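Local coordinates for extracellular solute-binding protein, family 1 (Trichodesmium erythraeum IMS101, PDB 6G7N) that binds ferric iron and probably delivers it, as a periplasmic solute-binding protein, to an ABC transporter, at residues Q67-Q73 / S90-W95; A158-A162 / L309-V313; I181-A185 / V213-V217; G226-V231 / F289-S293. All coordinates share one frame; numbering follows the deposited sequence.

Contact 1 of 4, residues Q67-Q73 / S90-W95; sequences QEAGILQ and SPEKLW
Gln-67 and Trp-95 are joined across this contact by a direct hydrogen bond: the indole NE1 donates to the amide OE1 at 2.9 Å. Its N-H...O angle of 151° is somewhat bent, and the donor lies in the carbonyl plane of the amide while OE1 sits a little off the ring plane. Trp-95 CG stands between its backbone N and carbonyl carbon (chi1 47°), which swings the indole toward Gln-67. The same OE1 accepts from a water that also bonds Ser-90 OG, so two donors grip it. On the other branch of the amide, NE2 is 3.3 Å from Glu-92 OE2, with the carboxylate turned almost perpendicular to the amide. Leu-94, its side chain crossing that of Gln-67 at about a right angle, brings CD1 within 3.8 Å of Gln-67 CD. Alongside, Leu-72 CD1 meets the edge of the indole at Trp-95 CD1, 3.8 Å away, and Leu-94 CD2 rests on the backbone of Gln-73. These contacts join the C-terminal end of helix 60-68, closed by a Schellman motif at Gly-70, to the loop leading into strand 96-108 of the periplasmic-binding-protein fold. In the next shell, Ser-90 CB covers one face of the indole, over its centre. Ser-90 OG takes the N-H of Glu-92 in an ST turn, its distance to Glu-92 N being 3.1 Å. Farther along, a second water donates to both Gln-73 O and Leu-94 O, and backbone bonding between Gln-73 and Val-238 ties the 67-73 segment to strand 231-239.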
loop_
_atom_site.group_PDB
_atom_site.type_symbol
_atom_site.label_atom_id
_atom_site.label_comp_id
_atom_site.label_asym_id
_atom_site.label_seq_id
_atom_site.Cartn_x
_atom_site.Cartn_y
_atom_site.Cartn_z
ATOM N N GLN A 67 -10.700 9.642 -6.886
ATOM C CA GLN A 67 -12.113 9.465 -7.195
ATOM C C GLN A 67 -12.944 10.685 -6.762
ATOM O O GLN A 67 -13.795 11.170 -7.509
ATOM C CB GLN A 67 -12.616 8.142 -6.611
ATOM C CG GLN A 67 -13.749 8.209 -5.677
ATOM C CD GLN A 67 -14.126 6.879 -5.094
ATOM O OE1 GLN A 67 -13.382 5.922 -5.057
ATOM N NE2 GLN A 67 -15.311 6.834 -4.589
ATOM N N GLU A 68 -12.674 11.157 -5.558
ATOM C CA GLU A 68 -13.407 12.344 -5.050
ATOM C C GLU A 68 -13.099 13.649 -5.818
ATOM O O GLU A 68 -13.948 14.542 -5.905
ATOM C CB GLU A 68 -13.162 12.531 -3.561
ATOM C CG GLU A 68 -13.711 11.390 -2.708
ATOM C CD GLU A 68 -15.214 11.177 -2.809
ATOM O OE1 GLU A 68 -15.960 12.020 -2.275
ATOM O OE2 GLU A 68 -15.651 10.145 -3.387
ATOM N N ALA A 69 -11.893 13.723 -6.380
ATOM C CA ALA A 69 -11.532 14.850 -7.227
ATOM C C ALA A 69 -12.248 14.807 -8.586
ATOM O O ALA A 69 -12.163 15.765 -9.343
ATOM C CB ALA A 69 -10.019 14.895 -7.408
ATOM N N GLY A 70 -12.902 13.688 -8.926
ATOM C CA GLY A 70 -13.660 13.565 -10.157
ATOM C C GLY A 70 -12.799 13.267 -11.350
ATOM O O GLY A 70 -13.241 13.479 -12.471
ATOM N N ILE A 71 -11.576 12.756 -11.149
ATOM C CA ILE A 71 -10.674 12.558 -12.282
ATOM C C ILE A 71 -10.714 11.157 -12.892
ATOM O O ILE A 71 -9.935 10.889 -13.827
ATOM C CB ILE A 71 -9.221 12.945 -11.964
ATOM C CG1 ILE A 71 -8.597 12.029 -10.906
ATOM C CG2 ILE A 71 -9.166 14.422 -11.553
ATOM C CD1 ILE A 71 -7.083 12.042 -10.921
ATOM N N LEU A 72 -11.588 10.275 -12.394
ATOM C CA LEU A 72 -11.665 8.898 -12.883
ATOM C C LEU A 72 -13.023 8.607 -13.506
ATOM O O LEU A 72 -14.000 9.260 -13.204
ATOM C CB LEU A 72 -11.406 7.922 -11.733
ATOM C CG LEU A 72 -10.049 8.065 -11.026
ATOM C CD1 LEU A 72 -9.956 7.163 -9.802
ATOM C CD2 LEU A 72 -8.892 7.821 -11.948
ATOM N N GLN A 73 -13.080 7.614 -14.388
ATOM C CA GLN A 73 -14.337 7.119 -14.932
ATOM C C GLN A 73 -14.472 5.622 -14.682
ATOM O O GLN A 73 -13.479 4.901 -14.674
ATOM C CB GLN A 73 -14.487 7.418 -16.427
ATOM C CG GLN A 73 -13.425 6.795 -17.328
ATOM C CD GLN A 73 -13.731 7.001 -18.808
ATOM O OE1 GLN A 73 -14.741 6.525 -19.312
ATOM N NE2 GLN A 73 -12.842 7.711 -19.505
ATOM N N SER A 90 -12.308 -0.800 -6.401
ATOM C CA SER A 90 -13.381 0.115 -6.015
ATOM C C SER A 90 -14.741 -0.550 -6.219
ATOM O O SER A 90 -15.019 -1.004 -7.340
ATOM C CB SER A 90 -13.349 1.300 -6.971
ATOM O OG SER A 90 -14.477 2.142 -6.839
ATOM N N PRO A 91 -15.653 -0.471 -5.245
ATOM C CA PRO A 91 -17.027 -0.946 -5.482
ATOM C C PRO A 91 -17.724 -0.257 -6.647
ATOM O O PRO A 91 -18.625 -0.851 -7.251
ATOM C CB PRO A 91 -17.733 -0.653 -4.152
ATOM C CG PRO A 91 -16.619 -0.775 -3.155
ATOM C CD PRO A 91 -15.449 -0.123 -3.825
ATOM N N GLU A 92 -17.292 0.959 -6.970
ATOM C CA GLU A 92 -17.877 1.749 -8.072
ATOM C C GLU A 92 -17.079 1.616 -9.363
ATOM O O GLU A 92 -17.365 2.320 -10.347
ATOM C CB GLU A 92 -17.969 3.225 -7.671
ATOM C CG GLU A 92 -18.907 3.508 -6.497
ATOM C CD GLU A 92 -18.860 4.961 -6.058
ATOM O OE1 GLU A 92 -19.511 5.805 -6.714
ATOM O OE2 GLU A 92 -18.159 5.275 -5.066
ATOM N N LYS A 93 -16.053 0.766 -9.380
ATOM C CA LYS A 93 -15.300 0.464 -10.600
ATOM C C LYS A 93 -14.477 1.631 -11.104
ATOM O O LYS A 93 -14.121 1.705 -12.279
ATOM C CB LYS A 93 -16.169 -0.134 -11.704
ATOM C CG LYS A 93 -17.069 -1.275 -11.251
ATOM C CD LYS A 93 -16.305 -2.518 -10.779
ATOM C CE LYS A 93 -17.235 -3.671 -10.378
ATOM N NZ LYS A 93 -18.006 -3.361 -9.153
ATOM N N LEU A 94 -14.102 2.516 -10.191
ATOM C CA LEU A 94 -13.311 3.698 -10.523
ATOM C C LEU A 94 -11.803 3.461 -10.528
ATOM O O LEU A 94 -11.062 4.197 -11.181
ATOM C CB LEU A 94 -13.673 4.855 -9.600
ATOM C CG LEU A 94 -15.090 5.395 -9.798
ATOM C CD1 LEU A 94 -15.476 6.252 -8.615
ATOM C CD2 LEU A 94 -15.198 6.186 -11.102
ATOM N N TRP A 95 -11.350 2.447 -9.789
ATOM C CA TRP A 95 -9.943 2.137 -9.688
ATOM C C TRP A 95 -9.822 0.694 -9.220
ATOM O O TRP A 95 -10.772 0.099 -8.713
ATOM C CB TRP A 95 -9.182 3.121 -8.759
ATOM C CG TRP A 95 -9.843 3.384 -7.451
ATOM C CD1 TRP A 95 -10.592 4.498 -7.162
ATOM C CD2 TRP A 95 -9.863 2.566 -6.270
ATOM N NE1 TRP A 95 -11.086 4.421 -5.878
ATOM C CE2 TRP A 95 -10.669 3.234 -5.327
ATOM C CE3 TRP A 95 -9.312 1.303 -5.935
ATOM C CZ2 TRP A 95 -10.943 2.693 -4.084
ATOM C CZ3 TRP A 95 -9.601 0.773 -4.711
ATOM C CH2 TRP A 95 -10.396 1.454 -3.793
HETATM O O HOH W 1 -14.356 3.418 -4.519
HETATM O O HOH W 2 -11.163 3.444 -13.916
#

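Contact 2 of 4, residues A158-A162 / L309-V313; sequences AEGWA and LMDRV
Leu-309 lays its two methyls against two alanines of the neighbouring helix, CD1 at 3.8 Å from Ala-158 CB and CD2 at 3.5 Å from Ala-162 CB. The two alanines stand one turn apart on helix 140-167, and the forked leucine bridges them, so this is helix-on-helix packing between 140-167 and the C-terminal end of helix 303-312. With chi1 at 176°, CG of Leu-309 lies opposite its own backbone N, which carries the fork across to the alanines. One turn later Val-313 repeats the approach: its CG2 is 4.0 Å from Ala-162 CB, and its CG1 touches the aliphatic stem of Glu-159 at CG, 3.9 Å away. Ile-150, earlier on helix 140-167, touches both Ala-158 and Leu-309 and extends the apolar patch. Toward solvent, the extended chain of Glu-159 reaches Arg-312, whose own chain bends at chi2 (59°). Their pairing is a loose salt bridge and not a hydrogen bond, and the arginine is modelled in two conformers, so it describes one of them. Replacing Glu-159 by an alanine would probably leave Arg-312 without this acidic mate and strip away the CG that covers Val-313 CG1. In the conformer described, Glu-159 OE2 lies near the guanidinium plane, at its edge, the carboxylate is turned 84° from it, and OE2 stands 3.5 Å from Arg-312 NE.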
loop_
_atom_site.group_PDB
_atom_site.type_symbol
_atom_site.label_atom_id
_atom_site.label_comp_id
_atom_site.label_asym_id
_atom_site.label_seq_id
_atom_site.Cartn_x
_atom_site.Cartn_y
_atom_site.Cartn_z
ATOM N N ALA A 158 -11.805 3.020 18.952
ATOM C CA ALA A 158 -10.546 3.254 18.247
ATOM C C ALA A 158 -9.699 4.325 18.932
ATOM O O ALA A 158 -8.470 4.220 18.949
ATOM C CB ALA A 158 -10.768 3.611 16.798
ATOM N N GLU A 159 -10.335 5.362 19.472
ATOM C CA GLU A 159 -9.599 6.372 20.213
ATOM C C GLU A 159 -8.944 5.798 21.463
ATOM O O GLU A 159 -7.793 6.135 21.772
ATOM C CB GLU A 159 -10.480 7.574 20.539
ATOM C CG GLU A 159 -9.745 8.689 21.254
ATOM C CD GLU A 159 -10.545 9.963 21.409
ATOM O OE1 GLU A 159 -11.448 10.249 20.582
ATOM O OE2 GLU A 159 -10.245 10.720 22.354
ATOM N N GLY A 160 -9.639 4.932 22.182
ATOM C CA GLY A 160 -9.056 4.259 23.333
ATOM C C GLY A 160 -7.822 3.458 22.957
ATOM O O GLY A 160 -6.795 3.502 23.634
ATOM N N TRP A 161 -7.917 2.728 21.844
ATOM C CA TRP A 161 -6.764 1.981 21.305
ATOM C C TRP A 161 -5.625 2.935 20.977
ATOM O O TRP A 161 -4.477 2.714 21.377
ATOM C CB TRP A 161 -7.167 1.177 20.050
ATOM C CG TRP A 161 -5.972 0.558 19.392
ATOM C CD1 TRP A 161 -5.360 -0.642 19.712
ATOM C CD2 TRP A 161 -5.176 1.125 18.347
ATOM N NE1 TRP A 161 -4.242 -0.813 18.952
ATOM C CE2 TRP A 161 -4.090 0.246 18.105
ATOM C CE3 TRP A 161 -5.252 2.301 17.610
ATOM C CZ2 TRP A 161 -3.120 0.509 17.125
ATOM C CZ3 TRP A 161 -4.280 2.558 16.673
ATOM C CH2 TRP A 161 -3.237 1.685 16.440
ATOM N N ALA A 162 -5.935 4.013 20.259
ATOM C CA ALA A 162 -4.911 4.903 19.772
ATOM C C ALA A 162 -4.188 5.626 20.912
ATOM O O ALA A 162 -2.992 5.871 20.833
ATOM C CB ALA A 162 -5.480 5.888 18.780
ATOM N N LEU A 309 -8.698 11.553 14.428
ATOM C CA LEU A 309 -8.349 10.736 15.580
ATOM C C LEU A 309 -6.876 10.884 15.939
ATOM O O LEU A 309 -6.513 11.043 17.113
ATOM C CB LEU A 309 -8.712 9.261 15.308
ATOM C CG LEU A 309 -8.317 8.265 16.377
ATOM C CD1 LEU A 309 -8.962 6.930 16.080
ATOM C CD2 LEU A 309 -6.845 7.984 16.320
ATOM N N MET A 310 -6.009 10.821 14.929
ATOM C CA MET A 310 -4.574 10.950 15.150
ATOM C C MET A 310 -4.212 12.262 15.838
ATOM O O MET A 310 -3.363 12.307 16.730
ATOM C CB MET A 310 -3.861 10.753 13.811
ATOM C CG MET A 310 -3.986 9.301 13.325
ATOM S SD MET A 310 -3.744 9.040 11.552
ATOM C CE MET A 310 -2.258 7.996 11.430
ATOM N N ASP A 311 -4.867 13.336 15.407
ATOM C CA ASP A 311 -4.651 14.629 16.030
ATOM C C ASP A 311 -5.140 14.624 17.472
ATOM O O ASP A 311 -4.432 15.104 18.377
ATOM C CB ASP A 311 -5.354 15.730 15.238
ATOM C CG ASP A 311 -5.353 17.076 15.989
ATOM O OD1 ASP A 311 -4.301 17.724 16.022
ATOM O OD2 ASP A 311 -6.365 17.429 16.617
ATOM N N ARG A 312 -6.329 14.091 17.670
ATOM C CA ARG A 312 -6.898 14.008 19.054
ATOM C C ARG A 312 -6.005 13.312 20.087
ATOM O O ARG A 312 -5.909 13.726 21.243
ATOM C CB ARG A 312 -8.279 13.320 19.005
ATOM C CG ARG A 312 -9.049 13.124 20.315
ATOM C CD ARG A 312 -9.370 14.405 21.081
ATOM N NE ARG A 312 -10.138 14.268 22.330
ATOM C CZ ARG A 312 -10.215 15.239 23.246
ATOM N NH1 ARG A 312 -9.586 16.389 23.035
ATOM N NH2 ARG A 312 -10.904 15.078 24.364
ATOM N N VAL A 313 -5.303 12.261 19.649
ATOM C CA VAL A 313 -4.452 11.512 20.577
ATOM C C VAL A 313 -2.992 11.955 20.575
ATOM O O VAL A 313 -2.154 11.330 21.252
ATOM C CB VAL A 313 -4.546 9.994 20.339
ATOM C CG1 VAL A 313 -5.985 9.522 20.519
ATOM C CG2 VAL A 313 -4.005 9.558 18.974
#

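Contact 3 of 4, residues I181-A185 / V213-V217; sequences IKAVA and VADKV
Val-213 opens the second segment by pushing CG1 between Ile-181 and Ala-185, residues one turn apart on helix 177-186. The methyl is 3.9 Å from Ala-185 CB and 4.0 Å from Ile-181 CG2. With chi1 at 167°, CG1 lies opposite the backbone N, which turns this branch to the facing helix. The same methyl also meets the first part of the Lys-182 chain, 4.2 Å from its CG, while the rest of that lysine runs on, extended. Lys-216, exposed, follows, its CB 4.1 Å from Ala-185 CB; this is where the two backbones come nearest, with CA atoms 5.5 Å apart. Val-217, the first residue of strand 217-220, then extends the apolar patch beside Val-213: its CG2 is 3.8 Å from Ala-185 CB, reaches Ile-181 CG2 at 4.1 Å, and also touches Val-184 CG1. Ala-185 CB thus meets a methyl of each valine, and no hydrogen bond crosses between the segments. Beyond them, Leu-202 of helix 196-204 touches both Ile-181 and Val-213, and Met-106 of strand 96-108 touches Ile-181 and Val-217. Ile-181 also rests on Tyr-198, an iron ligand, so the patch backs onto the metal site. Helix 177-186 here packs against the end of helix 208-216 and the first residue of strand 217-220, an edge of helix-on-sheet packing as in the alpha/beta lobes of periplasmic binding proteins.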
loop_
_atom_site.group_PDB
_atom_site.type_symbol
_atom_site.label_atom_id
_atom_site.label_comp_id
_atom_site.label_asym_id
_atom_site.label_seq_id
_atom_site.Cartn_x
_atom_site.Cartn_y
_atom_site.Cartn_z
ATOM N N ILE A 181 12.285 0.232 10.524
ATOM C CA ILE A 181 12.929 -1.070 10.499
ATOM C C ILE A 181 14.360 -0.969 11.057
ATOM O O ILE A 181 14.784 -1.817 11.869
ATOM C CB ILE A 181 12.920 -1.663 9.070
ATOM C CG1 ILE A 181 11.471 -1.898 8.603
ATOM C CG2 ILE A 181 13.733 -2.943 9.009
ATOM C CD1 ILE A 181 11.345 -2.269 7.143
ATOM N N LYS A 182 15.098 0.054 10.621
ATOM C CA LYS A 182 16.454 0.228 11.116
ATOM C C LYS A 182 16.460 0.491 12.641
ATOM O O LYS A 182 17.358 0.023 13.351
ATOM C CB LYS A 182 17.157 1.333 10.355
ATOM C CG LYS A 182 17.458 0.955 8.909
ATOM C CD LYS A 182 18.105 2.083 8.117
ATOM C CE LYS A 182 18.409 1.763 6.661
ATOM N NZ LYS A 182 18.932 2.980 5.949
ATOM N N ALA A 183 15.480 1.237 13.153
ATOM C CA ALA A 183 15.379 1.535 14.578
ATOM C C ALA A 183 15.071 0.269 15.370
ATOM O O ALA A 183 15.588 0.081 16.478
ATOM C CB ALA A 183 14.343 2.625 14.826
ATOM N N VAL A 184 14.237 -0.610 14.822
ATOM C CA VAL A 184 13.967 -1.899 15.462
ATOM C C VAL A 184 15.241 -2.763 15.520
ATOM O O VAL A 184 15.586 -3.310 16.568
ATOM C CB VAL A 184 12.821 -2.632 14.749
ATOM C CG1 VAL A 184 12.678 -4.060 15.224
ATOM C CG2 VAL A 184 11.501 -1.887 14.948
ATOM N N ALA A 185 15.971 -2.843 14.410
ATOM C CA ALA A 185 17.236 -3.591 14.370
ATOM C C ALA A 185 18.228 -3.047 15.393
ATOM O O ALA A 185 18.957 -3.822 16.023
ATOM C CB ALA A 185 17.858 -3.527 12.976
ATOM N N VAL A 213 20.814 -5.471 8.739
ATOM C CA VAL A 213 19.572 -4.979 9.331
ATOM C C VAL A 213 18.473 -6.002 9.103
ATOM O O VAL A 213 17.751 -6.377 10.038
ATOM C CB VAL A 213 19.155 -3.600 8.731
ATOM C CG1 VAL A 213 17.716 -3.230 9.091
ATOM C CG2 VAL A 213 20.092 -2.510 9.204
ATOM N N ALA A 214 18.334 -6.461 7.863
ATOM C CA ALA A 214 17.242 -7.374 7.535
ATOM C C ALA A 214 17.283 -8.676 8.317
ATOM O O ALA A 214 16.254 -9.176 8.739
ATOM C CB ALA A 214 17.205 -7.639 6.045
ATOM N N ASP A 215 18.482 -9.177 8.574
ATOM C CA ASP A 215 18.646 -10.410 9.326
ATOM C C ASP A 215 18.234 -10.297 10.795
ATOM O O ASP A 215 17.937 -11.304 11.406
ATOM C CB ASP A 215 20.113 -10.831 9.293
ATOM N N LYS A 216 18.222 -9.073 11.323
ATOM C CA LYS A 216 17.851 -8.785 12.715
ATOM C C LYS A 216 16.367 -8.540 12.953
ATOM O O LYS A 216 15.945 -8.446 14.123
ATOM C CB LYS A 216 18.593 -7.544 13.209
ATOM C CG LYS A 216 20.079 -7.793 13.382
ATOM C CD LYS A 216 20.837 -6.523 13.694
ATOM C CE LYS A 216 22.283 -6.813 14.071
ATOM N NZ LYS A 216 22.348 -7.021 15.536
ATOM N N VAL A 217 15.584 -8.406 11.872
ATOM C CA VAL A 217 14.181 -8.002 11.961
ATOM C C VAL A 217 13.288 -9.019 11.285
ATOM O O VAL A 217 13.537 -9.397 10.126
ATOM C CB VAL A 217 13.986 -6.619 11.316
ATOM C CG1 VAL A 217 12.511 -6.189 11.334
ATOM C CG2 VAL A 217 14.848 -5.579 12.011
#

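Contact 4 of 4, residues G226-V231 / F289-S293; sequences GRGTHV and FKNDS
Thr-229 N donates to Lys-290 O at 2.9 Å, almost straight (178°), and Asp-292 N returns a backbone hydrogen bond to Thr-229 O at 3.0 Å. Together they bridge Thr-229 with Asn-291. Next to them the backbone closes up at Gly-228, where a CB would clash with Asn-291 and Asp-292. Charged groups form a second set. The extended chain of Lys-290 delivers NZ to Gly-226 O at 2.8 Å, approaching almost end-on to the carbonyl. Arg-227 NE stands 3.5 Å from Asp-292 OD2 in a long salt bridge, the carboxylate oxygen lying at the guanidinium edge. One water accepts from NE and donates to OD2, bridging the pair; Arg-227 NH1 is paired with Glu-121, and Asp-292 OD1 with Thr-294. Apolar contacts gather round Phe-289: Val-231 CG1 meets its ring edge 4.0 Å from CE2, and Thr-229 CB is 3.8 Å from CD2. With the threonine OG1 beside the backbone N (chi1 -62°) and bonded to Pro-222 O, CG2 falls opposite that N and beside the ring. A glycine in place of Thr-229 would probably leave Pro-222 O without its hydroxyl donor and open a gap against the Phe-289 ring. Phe-289 also stacks on Phe-221. This is a single beta bridge between two loops, one leading into strand 231-239 and the other leading toward helix 297-301, in the periplasmic-binding-protein fold.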
loop_
_atom_site.group_PDB
_atom_site.type_symbol
_atom_site.label_atom_id
_atom_site.label_comp_id
_atom_site.label_asym_id
_atom_site.label_seq_id
_atom_site.Cartn_x
_atom_site.Cartn_y
_atom_site.Cartn_z
ATOM N N GLY A 226 -8.086 -14.116 13.657
ATOM C CA GLY A 226 -9.308 -13.331 13.567
ATOM C C GLY A 226 -9.538 -12.896 12.145
ATOM O O GLY A 226 -9.636 -13.736 11.236
ATOM N N ARG A 227 -9.655 -11.585 11.943
ATOM C CA ARG A 227 -10.105 -11.065 10.657
ATOM C C ARG A 227 -9.058 -11.079 9.555
ATOM O O ARG A 227 -9.422 -10.913 8.398
ATOM C CB ARG A 227 -10.673 -9.673 10.825
ATOM C CG ARG A 227 -9.630 -8.602 11.174
ATOM C CD ARG A 227 -10.267 -7.246 11.354
ATOM N NE ARG A 227 -9.284 -6.211 11.684
ATOM C CZ ARG A 227 -8.988 -5.769 12.908
ATOM N NH1 ARG A 227 -9.612 -6.232 13.971
ATOM N NH2 ARG A 227 -8.040 -4.873 13.063
ATOM N N GLY A 228 -7.777 -11.233 9.905
ATOM C CA GLY A 228 -6.722 -11.213 8.935
ATOM C C GLY A 228 -5.932 -9.920 8.920
ATOM O O GLY A 228 -6.278 -8.937 9.571
ATOM N N THR A 229 -4.845 -9.917 8.153
ATOM C CA THR A 229 -3.915 -8.825 8.086
ATOM C C THR A 229 -4.453 -7.691 7.199
ATOM O O THR A 229 -5.120 -7.941 6.191
ATOM C CB THR A 229 -2.564 -9.353 7.558
ATOM O OG1 THR A 229 -2.062 -10.324 8.469
ATOM C CG2 THR A 229 -1.531 -8.290 7.319
ATOM N N HIS A 230 -4.105 -6.453 7.568
ATOM C CA HIS A 230 -4.419 -5.253 6.768
ATOM C C HIS A 230 -3.544 -5.238 5.513
ATOM O O HIS A 230 -2.300 -5.163 5.615
ATOM C CB HIS A 230 -4.162 -4.026 7.620
ATOM C CG HIS A 230 -4.322 -2.728 6.904
ATOM N ND1 HIS A 230 -5.509 -2.049 6.823
ATOM C CD2 HIS A 230 -3.411 -1.951 6.257
ATOM C CE1 HIS A 230 -5.301 -0.909 6.174
ATOM N NE2 HIS A 230 -4.038 -0.812 5.822
ATOM N N VAL A 231 -4.205 -5.323 4.362
ATOM C CA VAL A 231 -3.559 -5.225 3.076
ATOM C C VAL A 231 -4.004 -3.968 2.366
ATOM O O VAL A 231 -5.110 -3.450 2.552
ATOM C CB VAL A 231 -3.747 -6.498 2.220
ATOM C CG1 VAL A 231 -3.073 -7.681 2.912
ATOM C CG2 VAL A 231 -5.195 -6.801 1.906
ATOM N N PHE A 289 -0.372 -15.772 4.294
ATOM C CA PHE A 289 -1.067 -15.219 5.433
ATOM C C PHE A 289 -2.484 -14.840 5.038
ATOM O O PHE A 289 -2.768 -14.478 3.884
ATOM C CB PHE A 289 -0.331 -13.990 6.029
ATOM C CG PHE A 289 -0.140 -12.852 5.078
ATOM C CD1 PHE A 289 0.931 -12.839 4.215
ATOM C CD2 PHE A 289 -1.033 -11.775 5.053
ATOM C CE1 PHE A 289 1.112 -11.801 3.337
ATOM C CE2 PHE A 289 -0.844 -10.718 4.191
ATOM C CZ PHE A 289 0.241 -10.726 3.329
ATOM N N LYS A 290 -3.378 -14.924 6.013
ATOM C CA LYS A 290 -4.766 -14.539 5.821
ATOM C C LYS A 290 -4.882 -13.031 5.644
ATOM O O LYS A 290 -4.382 -12.264 6.456
ATOM C CB LYS A 290 -5.605 -14.934 7.029
ATOM C CG LYS A 290 -7.070 -14.655 6.857
ATOM C CD LYS A 290 -7.867 -15.047 8.081
ATOM C CE LYS A 290 -9.332 -14.732 7.869
ATOM N NZ LYS A 290 -10.153 -15.288 8.961
ATOM N N ASN A 291 -5.533 -12.640 4.552
ATOM C CA ASN A 291 -5.813 -11.246 4.246
ATOM C C ASN A 291 -7.216 -10.888 4.778
ATOM O O ASN A 291 -8.167 -11.622 4.529
ATOM C CB ASN A 291 -5.896 -11.000 2.725
ATOM C CG ASN A 291 -4.589 -11.154 1.944
ATOM O OD1 ASN A 291 -4.475 -10.531 0.882
ATOM N ND2 ASN A 291 -3.629 -11.984 2.384
ATOM N N ASP A 292 -7.348 -9.721 5.411
ATOM C CA ASP A 292 -8.681 -9.192 5.712
ATOM C C ASP A 292 -9.476 -9.011 4.407
ATOM O O ASP A 292 -8.908 -8.607 3.393
ATOM C CB ASP A 292 -8.464 -7.889 6.495
ATOM C CG ASP A 292 -9.704 -7.320 7.163
ATOM O OD1 ASP A 292 -10.845 -7.494 6.675
ATOM O OD2 ASP A 292 -9.510 -6.659 8.207
ATOM N N SER A 293 -10.765 -9.347 4.408
ATOM C CA SER A 293 -11.628 -9.166 3.222
ATOM C C SER A 293 -12.257 -7.783 3.123
ATOM O O SER A 293 -13.001 -7.547 2.188
ATOM C CB SER A 293 -12.675 -10.248 3.158
ATOM O OG SER A 293 -13.525 -10.135 4.269
HETATM O O HOH W 3 -7.075 -6.171 9.457
HETATM O O HOH W 4 -9.870 -4.183 9.042
HETATM O O HOH W 5 -11.702 -10.873 6.846
#

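The four contacts are separate, and no two touch: the nearest pair, contacts 2 and 4, have nearest atoms about 8 Å apart. Contacts 1 and 3 lie on opposite sides of the chain's centre, their centres about 38 Å apart, and contact 4 is about 24 Å from each of them between centres. In contact 3 the Ile-181 side chain is about 10 Å from the iron bound by Tyr-141, Tyr-197 and Tyr-198. The Val-231 side chain in contact 4 is about 13 Å from the bound D-alanine, and that of Trp-95 in contact 1 about 14 Å from the D-glutamate. Strand 96-108 begins just after contact 1 and strand 231-239 at the end of segment 226-231; the two are paired.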